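Local coordinates for biofilm-associated surface protein (Staphylococcus aureus, PDB 7C7U) that is a cell-wall-anchored adhesin of the staphylococcal surface that takes part in biofilm formation, probably as a calcium-responsive switch that controls its assembly into amyloid, at residues A[313-316]-A[322-325]; A[208-213]-A[239-244]; A[545-550]-A[556-561]. All blocks are in the same frame, centred on the assembly; numbering follows the deposited sequence.

Contact 1 (A[313-316]-A[322-325]); sequences IEFN and TVGV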
ATOM      1  N   ILE A 313     -26.635  13.819  10.845  1.00 29.92           N
ATOM      2  CA  ILE A 313     -26.620  12.694   9.925  1.00 27.78           C
ATOM      3  C   ILE A 313     -27.562  13.006   8.776  1.00 29.63           C
ATOM      4  O   ILE A 313     -28.719  13.383   9.002  1.00 33.74           O
ATOM      5  CB  ILE A 313     -27.031  11.383  10.628  1.00 29.61           C
ATOM      6  CG1 ILE A 313     -25.956  10.952  11.632  1.00 34.47           C
ATOM      7  CG2 ILE A 313     -27.310  10.276   9.598  1.00 28.81           C
ATOM      8  CD1 ILE A 313     -26.408   9.839  12.546  1.00 28.86           C
ATOM      9  N   GLU A 314     -27.075  12.829   7.550  1.00 30.56           N
ATOM     10  CA  GLU A 314     -27.887  12.947   6.347  1.00 34.65           C
ATOM     11  C   GLU A 314     -28.629  11.624   6.139  1.00 33.42           C
ATOM     12  O   GLU A 314     -28.082  10.655   5.599  1.00 29.85           O
ATOM     13  CB  GLU A 314     -27.020  13.308   5.142  1.00 31.99           C
ATOM     14  CG  GLU A 314     -27.801  13.300   3.830  1.00 37.48           C
ATOM     15  CD  GLU A 314     -28.996  14.260   3.852  1.00 41.17           C
ATOM     16  OE1 GLU A 314     -28.806  15.456   3.534  1.00 45.85           O
ATOM     17  OE2 GLU A 314     -30.120  13.838   4.223  1.00 39.45           O
ATOM     18  N   PHE A 315     -29.891  11.579   6.559  1.00 31.01           N
ATOM     19  CA  PHE A 315     -30.669  10.360   6.409  1.00 31.44           C
ATOM     20  C   PHE A 315     -31.313  10.219   5.036  1.00 32.46           C
ATOM     21  O   PHE A 315     -32.037   9.235   4.827  1.00 31.14           O
ATOM     22  CB  PHE A 315     -31.769  10.295   7.466  1.00 28.91           C
ATOM     23  CG  PHE A 315     -31.292   9.899   8.827  1.00 27.23           C
ATOM     24  CD1 PHE A 315     -31.009   8.573   9.117  1.00 26.79           C
ATOM     25  CD2 PHE A 315     -31.164  10.848   9.830  1.00 25.85           C
ATOM     26  CE1 PHE A 315     -30.596   8.193  10.393  1.00 28.12           C
ATOM     27  CE2 PHE A 315     -30.754  10.481  11.104  1.00 26.71           C
ATOM     28  CZ  PHE A 315     -30.468   9.146  11.389  1.00 25.68           C
ATOM     29  N   ASN A 316     -31.076  11.165   4.116  1.00 31.33           N
ATOM     30  CA  ASN A 316     -31.754  11.200   2.815  1.00 33.85           C
ATOM     31  C   ASN A 316     -33.263  10.985   2.987  1.00 29.15           C
ATOM     32  O   ASN A 316     -33.861  10.084   2.403  1.00 26.29           O
ATOM     33  CB  ASN A 316     -31.150  10.168   1.857  1.00 31.21           C
ATOM     34  CG  ASN A 316     -29.638  10.271   1.768  1.00 34.78           C
ATOM     35  OD1 ASN A 316     -29.096  11.345   1.540  1.00 36.56           O
ATOM     36  ND2 ASN A 316     -28.954   9.152   1.945  1.00 34.05           N
ATOM     37  N   THR A 322     -28.841   5.235   0.310  1.00 32.48           N
ATOM     38  CA  THR A 322     -28.136   4.710   1.476  1.00 33.31           C
ATOM     39  C   THR A 322     -27.681   5.838   2.399  1.00 31.55           C
ATOM     40  O   THR A 322     -27.185   6.872   1.948  1.00 31.94           O
ATOM     41  CB  THR A 322     -26.939   3.879   0.997  1.00 35.41           C
ATOM     42  OG1 THR A 322     -27.426   2.769   0.229  1.00 37.32           O
ATOM     43  CG2 THR A 322     -26.114   3.339   2.168  1.00 30.60           C
ATOM     44  N   VAL A 323     -27.849   5.632   3.706  1.00 28.37           N
ATOM     45  CA  VAL A 323     -27.379   6.588   4.706  1.00 28.03           C
ATOM     46  C   VAL A 323     -25.877   6.386   4.928  1.00 30.69           C
ATOM     47  O   VAL A 323     -25.419   5.265   5.172  1.00 31.27           O
ATOM     48  CB  VAL A 323     -28.155   6.415   6.019  1.00 30.85           C
ATOM     49  CG1 VAL A 323     -27.632   7.357   7.103  1.00 29.54           C
ATOM     50  CG2 VAL A 323     -29.695   6.632   5.783  1.00 25.89           C
ATOM     51  N   GLY A 324     -25.111   7.467   4.870  1.00 31.95           N
ATOM     52  CA  GLY A 324     -23.682   7.430   5.164  1.00 31.46           C
ATOM     53  C   GLY A 324     -23.387   8.209   6.437  1.00 30.65           C
ATOM     54  O   GLY A 324     -24.006   9.242   6.696  1.00 32.64           O
ATOM     55  N   VAL A 325     -22.463   7.687   7.240  1.00 29.54           N
ATOM     56  CA  VAL A 325     -21.973   8.365   8.436  1.00 28.62           C
ATOM     57  C   VAL A 325     -20.449   8.266   8.434  1.00 31.72           C
ATOM     58  O   VAL A 325     -19.899   7.181   8.222  1.00 31.11           O
ATOM     59  CB  VAL A 325     -22.553   7.762   9.731  1.00 26.52           C
ATOM     60  CG1 VAL A 325     -22.120   8.582  10.920  1.00 30.03           C
ATOM     61  CG2 VAL A 325     -24.096   7.731   9.677  1.00 30.23           C
TER
HETATM   62  O   HOH W   1     -25.992  10.038   3.970  1.00 30.28           O
HETATM   63  O   HOH W   2     -24.385  11.779   7.276  1.00 32.47           O

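Contact 2 (A[208-213]-A[239-244]); sequences NAFKAS and GIFSYS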
ATOM      1  N   ASN A 208     -38.585  -1.851  10.269  1.00 26.15           N
ATOM      2  CA  ASN A 208     -38.338  -2.301   8.902  1.00 30.94           C
ATOM      3  C   ASN A 208     -37.631  -1.257   8.031  1.00 29.97           C
ATOM      4  O   ASN A 208     -37.567  -1.432   6.809  1.00 30.15           O
ATOM      5  CB  ASN A 208     -39.646  -2.734   8.236  1.00 36.18           C
ATOM      6  CG  ASN A 208     -39.408  -3.643   7.043  1.00 40.44           C
ATOM      7  OD1 ASN A 208     -38.650  -4.616   7.122  1.00 42.29           O
ATOM      8  ND2 ASN A 208     -40.005  -3.295   5.910  1.00 45.09           N
ATOM      9  N   ALA A 209     -37.089  -0.185   8.623  1.00 27.65           N
ATOM     10  CA  ALA A 209     -36.522   0.908   7.828  1.00 28.82           C
ATOM     11  C   ALA A 209     -35.218   0.512   7.128  1.00 26.82           C
ATOM     12  O   ALA A 209     -34.963   0.918   5.987  1.00 25.13           O
ATOM     13  CB  ALA A 209     -36.274   2.131   8.717  1.00 27.29           C
ATOM     14  N   PHE A 210     -34.375  -0.262   7.782  1.00 28.80           N
ATOM     15  CA  PHE A 210     -33.014  -0.448   7.296  1.00 25.93           C
ATOM     16  C   PHE A 210     -32.757  -1.918   6.992  1.00 29.17           C
ATOM     17  O   PHE A 210     -33.264  -2.808   7.675  1.00 25.70           O
ATOM     18  CB  PHE A 210     -32.007   0.095   8.302  1.00 24.90           C
ATOM     19  CG  PHE A 210     -32.163   1.574   8.577  1.00 23.84           C
ATOM     20  CD1 PHE A 210     -31.989   2.508   7.552  1.00 25.68           C
ATOM     21  CD2 PHE A 210     -32.467   2.029   9.850  1.00 23.72           C
ATOM     22  CE1 PHE A 210     -32.128   3.878   7.801  1.00 27.62           C
ATOM     23  CE2 PHE A 210     -32.614   3.368  10.109  1.00 30.41           C
ATOM     24  CZ  PHE A 210     -32.442   4.312   9.075  1.00 26.17           C
ATOM     25  N   LYS A 211     -32.001  -2.166   5.931  1.00 26.12           N
ATOM     26  CA  LYS A 211     -31.751  -3.520   5.458  1.00 27.52           C
ATOM     27  C   LYS A 211     -30.439  -4.084   5.997  1.00 28.71           C
ATOM     28  O   LYS A 211     -30.368  -5.255   6.391  1.00 27.51           O
ATOM     29  CB  LYS A 211     -31.728  -3.532   3.923  1.00 27.56           C
ATOM     30  CG  LYS A 211     -31.606  -4.897   3.311  1.00 33.19           C
ATOM     31  CD  LYS A 211     -31.346  -4.812   1.808  1.00 39.77           C
ATOM     32  CE  LYS A 211     -32.514  -4.180   1.067  1.00 40.19           C
ATOM     33  NZ  LYS A 211     -33.791  -4.866   1.379  1.00 47.76           N
ATOM     34  N   ALA A 212     -29.391  -3.275   6.039  1.00 27.21           N
ATOM     35  CA  ALA A 212     -28.097  -3.826   6.427  1.00 27.08           C
ATOM     36  C   ALA A 212     -27.142  -2.674   6.636  1.00 27.31           C
ATOM     37  O   ALA A 212     -27.407  -1.554   6.196  1.00 24.26           O
ATOM     38  CB  ALA A 212     -27.564  -4.779   5.359  1.00 26.59           C
ATOM     39  N   SER A 213     -26.023  -2.955   7.312  1.00 28.36           N
ATOM     40  CA  SER A 213     -25.032  -1.914   7.521  1.00 25.45           C
ATOM     41  C   SER A 213     -23.643  -2.516   7.525  1.00 29.38           C
ATOM     42  O   SER A 213     -23.429  -3.630   8.004  1.00 26.74           O
ATOM     43  CB  SER A 213     -25.268  -1.167   8.837  1.00 26.58           C
ATOM     44  OG  SER A 213     -24.321  -0.148   9.039  1.00 28.05           O
ATOM     45  N   GLY A 239     -36.622   1.025   2.223  1.00 31.80           N
ATOM     46  CA  GLY A 239     -37.541   1.852   1.456  1.00 33.09           C
ATOM     47  C   GLY A 239     -37.128   3.306   1.396  1.00 35.65           C
ATOM     48  O   GLY A 239     -36.011   3.639   0.950  1.00 32.59           O
ATOM     49  N   ILE A 240     -38.007   4.190   1.863  1.00 31.01           N
ATOM     50  CA  ILE A 240     -37.735   5.620   1.757  1.00 33.86           C
ATOM     51  C   ILE A 240     -37.807   6.265   3.132  1.00 32.22           C
ATOM     52  O   ILE A 240     -38.383   7.350   3.294  1.00 30.01           O
ATOM     53  CB  ILE A 240     -38.693   6.301   0.763  1.00 35.34           C
ATOM     54  CG1 ILE A 240     -40.147   5.874   1.034  1.00 32.79           C
ATOM     55  CG2 ILE A 240     -38.255   5.993  -0.675  1.00 32.90           C
ATOM     56  CD1 ILE A 240     -41.200   6.829   0.448  1.00 39.61           C
ATOM     57  N   PHE A 241     -37.178   5.613   4.111  1.00 28.35           N
ATOM     58  CA  PHE A 241     -37.169   6.064   5.495  1.00 32.71           C
ATOM     59  C   PHE A 241     -36.965   7.567   5.618  1.00 30.62           C
ATOM     60  O   PHE A 241     -36.142   8.168   4.920  1.00 29.82           O
ATOM     61  CB  PHE A 241     -36.063   5.339   6.275  1.00 30.75           C
ATOM     62  CG  PHE A 241     -35.854   5.886   7.650  1.00 29.68           C
ATOM     63  CD1 PHE A 241     -36.762   5.610   8.666  1.00 31.38           C
ATOM     64  CD2 PHE A 241     -34.767   6.692   7.928  1.00 32.74           C
ATOM     65  CE1 PHE A 241     -36.570   6.124   9.935  1.00 32.08           C
ATOM     66  CE2 PHE A 241     -34.571   7.205   9.198  1.00 32.60           C
ATOM     67  CZ  PHE A 241     -35.475   6.919  10.201  1.00 30.29           C
ATOM     68  N   SER A 242     -37.694   8.156   6.555  1.00 32.08           N
ATOM     69  CA  SER A 242     -37.569   9.568   6.880  1.00 34.06           C
ATOM     70  C   SER A 242     -37.444   9.682   8.395  1.00 36.24           C
ATOM     71  O   SER A 242     -38.302   9.167   9.129  1.00 32.45           O
ATOM     72  CB  SER A 242     -38.786  10.342   6.355  1.00 37.59           C
ATOM     73  OG  SER A 242     -38.514  11.718   6.273  1.00 44.38           O
ATOM     74  N   TYR A 243     -36.359  10.319   8.860  1.00 28.32           N
ATOM     75  CA  TYR A 243     -36.095  10.493  10.288  1.00 31.22           C
ATOM     76  C   TYR A 243     -36.764  11.776  10.776  1.00 31.67           C
ATOM     77  O   TYR A 243     -36.455  12.866  10.286  1.00 29.84           O
ATOM     78  CB  TYR A 243     -34.585  10.551  10.583  1.00 26.54           C
ATOM     79  CG  TYR A 243     -34.300  10.769  12.060  1.00 27.73           C
ATOM     80  CD1 TYR A 243     -34.235   9.687  12.944  1.00 29.56           C
ATOM     81  CD2 TYR A 243     -34.122  12.044  12.579  1.00 27.42           C
ATOM     82  CE1 TYR A 243     -33.979   9.870  14.295  1.00 27.68           C
ATOM     83  CE2 TYR A 243     -33.886  12.237  13.937  1.00 29.93           C
ATOM     84  CZ  TYR A 243     -33.818  11.145  14.787  1.00 28.47           C
ATOM     85  OH  TYR A 243     -33.573  11.321  16.128  1.00 29.42           O
ATOM     86  N   SER A 244     -37.679  11.644  11.736  1.00 32.31           N
ATOM     87  CA  SER A 244     -38.264  12.799  12.415  1.00 32.94           C
ATOM     88  C   SER A 244     -38.803  12.326  13.757  1.00 36.45           C
ATOM     89  O   SER A 244     -39.661  11.440  13.804  1.00 36.00           O
ATOM     90  CB  SER A 244     -39.376  13.444  11.581  1.00 37.23           C
ATOM     91  OG  SER A 244     -39.896  14.581  12.250  1.00 38.39           O
TER
HETATM   92  O   HOH W   3     -36.556   2.569   4.464  1.00 29.23           O

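Contact 3 (A[545-550]-A[556-561]); sequences TVTVTD and LGTVTI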
ATOM      1  N   THR A 545      41.980   4.487 -24.534  1.00 49.81           N
ATOM      2  CA  THR A 545      41.228   3.397 -25.129  1.00 54.40           C
ATOM      3  C   THR A 545      40.884   2.393 -24.035  1.00 47.44           C
ATOM      4  O   THR A 545      41.774   1.906 -23.329  1.00 50.74           O
ATOM      5  CB  THR A 545      42.019   2.741 -26.261  1.00 52.62           C
ATOM      6  OG1 THR A 545      42.224   3.696 -27.310  1.00 55.11           O
ATOM      7  CG2 THR A 545      41.269   1.539 -26.818  1.00 52.73           C
ATOM      8  N   VAL A 546      39.595   2.093 -23.901  1.00 49.66           N
ATOM      9  CA  VAL A 546      39.077   1.212 -22.857  1.00 48.42           C
ATOM     10  C   VAL A 546      38.682  -0.119 -23.484  1.00 51.35           C
ATOM     11  O   VAL A 546      37.962  -0.151 -24.491  1.00 53.38           O
ATOM     12  CB  VAL A 546      37.876   1.846 -22.135  1.00 45.20           C
ATOM     13  CG1 VAL A 546      37.370   0.920 -21.020  1.00 44.96           C
ATOM     14  CG2 VAL A 546      38.253   3.190 -21.573  1.00 43.56           C
ATOM     15  N   THR A 547      39.132  -1.211 -22.872  1.00 52.55           N
ATOM     16  CA  THR A 547      38.848  -2.566 -23.330  1.00 51.68           C
ATOM     17  C   THR A 547      38.118  -3.319 -22.229  1.00 52.49           C
ATOM     18  O   THR A 547      38.551  -3.307 -21.073  1.00 54.34           O
ATOM     19  CB  THR A 547      40.144  -3.288 -23.711  1.00 55.27           C
ATOM     20  OG1 THR A 547      40.856  -2.502 -24.678  1.00 54.56           O
ATOM     21  CG2 THR A 547      39.850  -4.665 -24.290  1.00 55.56           C
ATOM     22  N   VAL A 548      37.009  -3.964 -22.584  1.00 57.22           N
ATOM     23  CA  VAL A 548      36.154  -4.667 -21.629  1.00 53.98           C
ATOM     24  C   VAL A 548      36.299  -6.164 -21.854  1.00 54.80           C
ATOM     25  O   VAL A 548      36.182  -6.642 -22.989  1.00 57.35           O
ATOM     26  CB  VAL A 548      34.683  -4.238 -21.757  1.00 53.66           C
ATOM     27  CG1 VAL A 548      33.827  -4.994 -20.746  1.00 55.45           C
ATOM     28  CG2 VAL A 548      34.550  -2.734 -21.550  1.00 50.74           C
ATOM     29  N   THR A 549      36.542  -6.899 -20.773  1.00 55.20           N
ATOM     30  CA  THR A 549      36.660  -8.348 -20.811  1.00 60.66           C
ATOM     31  C   THR A 549      35.730  -8.952 -19.768  1.00 61.59           C
ATOM     32  O   THR A 549      35.399  -8.314 -18.765  1.00 58.32           O
ATOM     33  CB  THR A 549      38.109  -8.813 -20.548  1.00 60.71           C
ATOM     34  OG1 THR A 549      38.458  -8.560 -19.182  1.00 59.65           O
ATOM     35  CG2 THR A 549      39.093  -8.083 -21.459  1.00 61.15           C
ATOM     36  N   ASP A 550      35.299 -10.188 -20.015  1.00 65.84           N
ATOM     37  CA  ASP A 550      34.503 -10.912 -19.035  1.00 67.38           C
ATOM     38  C   ASP A 550      35.435 -11.663 -18.085  1.00 68.40           C
ATOM     39  O   ASP A 550      36.658 -11.482 -18.105  1.00 69.17           O
ATOM     40  CB  ASP A 550      33.505 -11.849 -19.721  1.00 69.76           C
ATOM     41  CG  ASP A 550      34.156 -12.765 -20.751  1.00 72.20           C
ATOM     42  OD1 ASP A 550      33.642 -12.828 -21.890  1.00 73.61           O
ATOM     43  OD2 ASP A 550      35.185 -13.406 -20.438  1.00 71.88           O
ATOM     44  N   LEU A 556      35.342  -8.504 -25.164  1.00 64.34           N
ATOM     45  CA  LEU A 556      34.011  -8.256 -25.704  1.00 64.62           C
ATOM     46  C   LEU A 556      33.949  -6.989 -26.546  1.00 66.43           C
ATOM     47  O   LEU A 556      33.013  -6.831 -27.338  1.00 65.10           O
ATOM     48  CB  LEU A 556      32.995  -8.182 -24.564  1.00 67.14           C
ATOM     49  CG  LEU A 556      33.043  -9.391 -23.626  1.00 67.03           C
ATOM     50  CD1 LEU A 556      32.002  -9.263 -22.534  1.00 65.11           C
ATOM     51  CD2 LEU A 556      32.852 -10.684 -24.410  1.00 65.64           C
ATOM     52  N   GLY A 557      34.929  -6.097 -26.409  1.00 65.39           N
ATOM     53  CA  GLY A 557      34.941  -4.872 -27.181  1.00 64.64           C
ATOM     54  C   GLY A 557      35.955  -3.857 -26.696  1.00 61.99           C
ATOM     55  O   GLY A 557      36.422  -3.920 -25.554  1.00 55.69           O
ATOM     56  N   THR A 558      36.317  -2.924 -27.573  1.00 61.90           N
ATOM     57  CA  THR A 558      37.252  -1.859 -27.243  1.00 63.31           C
ATOM     58  C   THR A 558      36.732  -0.562 -27.838  1.00 59.67           C
ATOM     59  O   THR A 558      36.105  -0.558 -28.902  1.00 61.44           O
ATOM     60  CB  THR A 558      38.672  -2.124 -27.780  1.00 61.82           C
ATOM     61  OG1 THR A 558      38.720  -1.802 -29.175  1.00 69.98           O
ATOM     62  CG2 THR A 558      39.073  -3.583 -27.603  1.00 57.38           C
ATOM     63  N   VAL A 559      37.004   0.545 -27.153  1.00 56.05           N
ATOM     64  CA  VAL A 559      36.608   1.853 -27.664  1.00 59.43           C
ATOM     65  C   VAL A 559      37.593   2.896 -27.159  1.00 56.30           C
ATOM     66  O   VAL A 559      38.075   2.825 -26.023  1.00 51.68           O
ATOM     67  CB  VAL A 559      35.152   2.204 -27.274  1.00 52.90           C
ATOM     68  CG1 VAL A 559      35.026   2.437 -25.780  1.00 53.55           C
ATOM     69  CG2 VAL A 559      34.655   3.406 -28.064  1.00 48.21           C
ATOM     70  N   THR A 560      37.916   3.846 -28.032  1.00 53.73           N
ATOM     71  CA  THR A 560      38.670   5.031 -27.655  1.00 50.74           C
ATOM     72  C   THR A 560      37.696   6.134 -27.268  1.00 48.43           C
ATOM     73  O   THR A 560      36.742   6.415 -27.999  1.00 50.31           O
ATOM     74  CB  THR A 560      39.575   5.490 -28.802  1.00 55.94           C
ATOM     75  OG1 THR A 560      40.697   4.602 -28.905  1.00 53.40           O
ATOM     76  CG2 THR A 560      40.071   6.913 -28.569  1.00 48.16           C
ATOM     77  N   ILE A 561      37.936   6.750 -26.121  1.00 48.17           N
ATOM     78  CA  ILE A 561      37.066   7.815 -25.623  1.00 49.92           C
ATOM     79  C   ILE A 561      37.400   9.115 -26.358  1.00 50.94           C
ATOM     80  O   ILE A 561      38.589   9.474 -26.455  1.00 45.20           O
ATOM     81  CB  ILE A 561      37.226   7.966 -24.111  1.00 50.05           C
ATOM     82  CG1 ILE A 561      36.677   6.705 -23.432  1.00 46.12           C
ATOM     83  CG2 ILE A 561      36.510   9.216 -23.601  1.00 45.61           C
ATOM     84  CD1 ILE A 561      37.170   6.505 -22.055  1.00 49.56           C
TER

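Contact 1 (A[313-316]-A[322-325])
Val-323 reaches the loop residues 313-316 with both of its methyl groups. CG1, set anti to the backbone N (chi1 177°), lies 3.9 Å from CG2 of Ile-313, the two side chains meeting at about a right angle. The other branch, CG2, approaches the carbonyl oxygen of Phe-315 and slants against that residue's ring, with 4.1 Å between Val-323 CG2 and Phe-315 CD1. The methyl CG2 of Ile-313 is shared: it also sits over the centre of the Phe-315 ring, 3.6 Å above its plane, and extends to CG2 of Val-325. A compact branched side chain suits the buried place of Val-323, whose two short arms go to different neighbours.

At Glu-314 and Gly-324 the nearly antiparallel backbones are bridged by two waters. One accepts from Gly-324 N and lies 2.7 Å from Glu-314 O, to which it can donate; the second accepts from Glu-314 N at 2.9 Å and donates to Gly-324 O at 2.6 Å. Both polar backbone atoms of Gly-324 are thus taken up by water. Farther out, the carboxylate of Glu-314 turns back to take the N-H of Asn-316 on the anti side of OE2 (2.8 Å), which bridges the loop backbone from residue 314 to 316.

Lys-237 NZ binds the carbonyl oxygens of Phe-315 and Asn-316. Strand 323-331 pairs with strand 228-237 through Val-323 and Val-325, while Tyr-253 of strand 252-257 packs on Ile-313 and Val-325.

Contact 2 (A[208-213]-A[239-244])
Phe-210 and Phe-241 form an edge-to-face pair, their centroids 4.8 Å apart and their planes at 59°. The edge of Phe-210 is the one presented: its CZ stands 3.4 Å above the plane of the Phe-241 ring, toward the rim, and comes within 3.5 Å of Phe-241 CD2. Phe-241 reaches this place because its CG is anti to the backbone N (chi1 172°), which extends the ring toward strand 210-220. The methyl of Ala-209 adds to the tight part, with its CB 3.5 Å from Phe-241 CD1; being small, it lets the ring come close to the backbone there.

Against this direct ring packing stands a partly exposed, polar side where the backbones do not touch closely, Ala-209 O being 4.1 Å from Gly-239 N. A water joins them, donating to Ala-209 O and accepting from Gly-239 N at 2.7 Å and, at 3.1 Å, from Phe-241 N. Gly-239 brings no side chain to this margin.

Ala-209 and Lys-211 are backbone-bonded to Asn-238 and Met-236, so the loop 239-244 leaves directly from the strand paired with 210-220. Phe-210 also packs on Ile-235 and Lys-237 of that strand, 228-237, whereas Lys-211 and Ala-212 touch His-58 of strand 52-61.

Contact 3 (A[545-550]-A[556-561])
Strands 545-550 and 556-560 form a beta hairpin, running antiparallel at 166° with their axes 4.5 Å apart at the closest approach. In the hydrogen-bonded pair of Val-546 and Val-559, the N-H of Val-546 reaches Val-559 O at 2.7 Å and the Val-559 N-H returns to Val-546 O at 2.9 Å. Val-548 N binds Gly-557 O almost straight (174° at the hydrogen), whereas the bond from Leu-556 N to Val-548 O is more bent, at 141°. Thr-545 with Thr-560 and Thr-547 with Thr-558 are the non-hydrogen-bonded pairs.

Side chains alternate between two faces, as in any extended strand, and the threonine-valine pattern matches this. Val-546, Val-548 and Val-559 turn to the side covered by Val-538 of strand 535-539, and Val-546 CG2 meets Ile-561 CD1 at 3.5 Å; beta-branched apolar residues suit an extended backbone and this covered face. The threonines occupy the other, more exposed side, where methyl and hydroxyl can serve packing and polar contact alike. Thr-547 and Thr-558 lie side by side there, their CG2 methyls 3.6 Å apart. At the end far from the turn, the hydroxyls of Thr-545 and Thr-560 are placed with OG1 to OG1 at 2.4 Å, too short to be trusted as an exact length.

Near the turn, Leu-556 CD2 lies 3.4 Å from Asp-550 OD1, while Asp-550 OD2 accepts the N-H of Asn-552 in the connecting loop.

In the fold
Contacts 1 and 2 are neighbours, their centres 10 Å apart, and both reach the five-stranded sheet that contains strands 210-220, 228-237 and 323-331. They merge through aromatic packing: Phe-315 meets Tyr-243 and Phe-241, and Lys-237 holds carbonyl oxygens in both loops. Contact 1 is the more buried; contacts 2 and 3 are only partly so. In the first two, a loop is fastened to a strand by apolar side chains and bridging water, mainly aliphatic in contact 1 and aromatic in contact 2. Contact 3, some 72 Å from contact 1 between centres, instead joins two strands by direct backbone hydrogen bonds, with strand 555-560 outermost in its sheet within the chain and a more exposed threonine face.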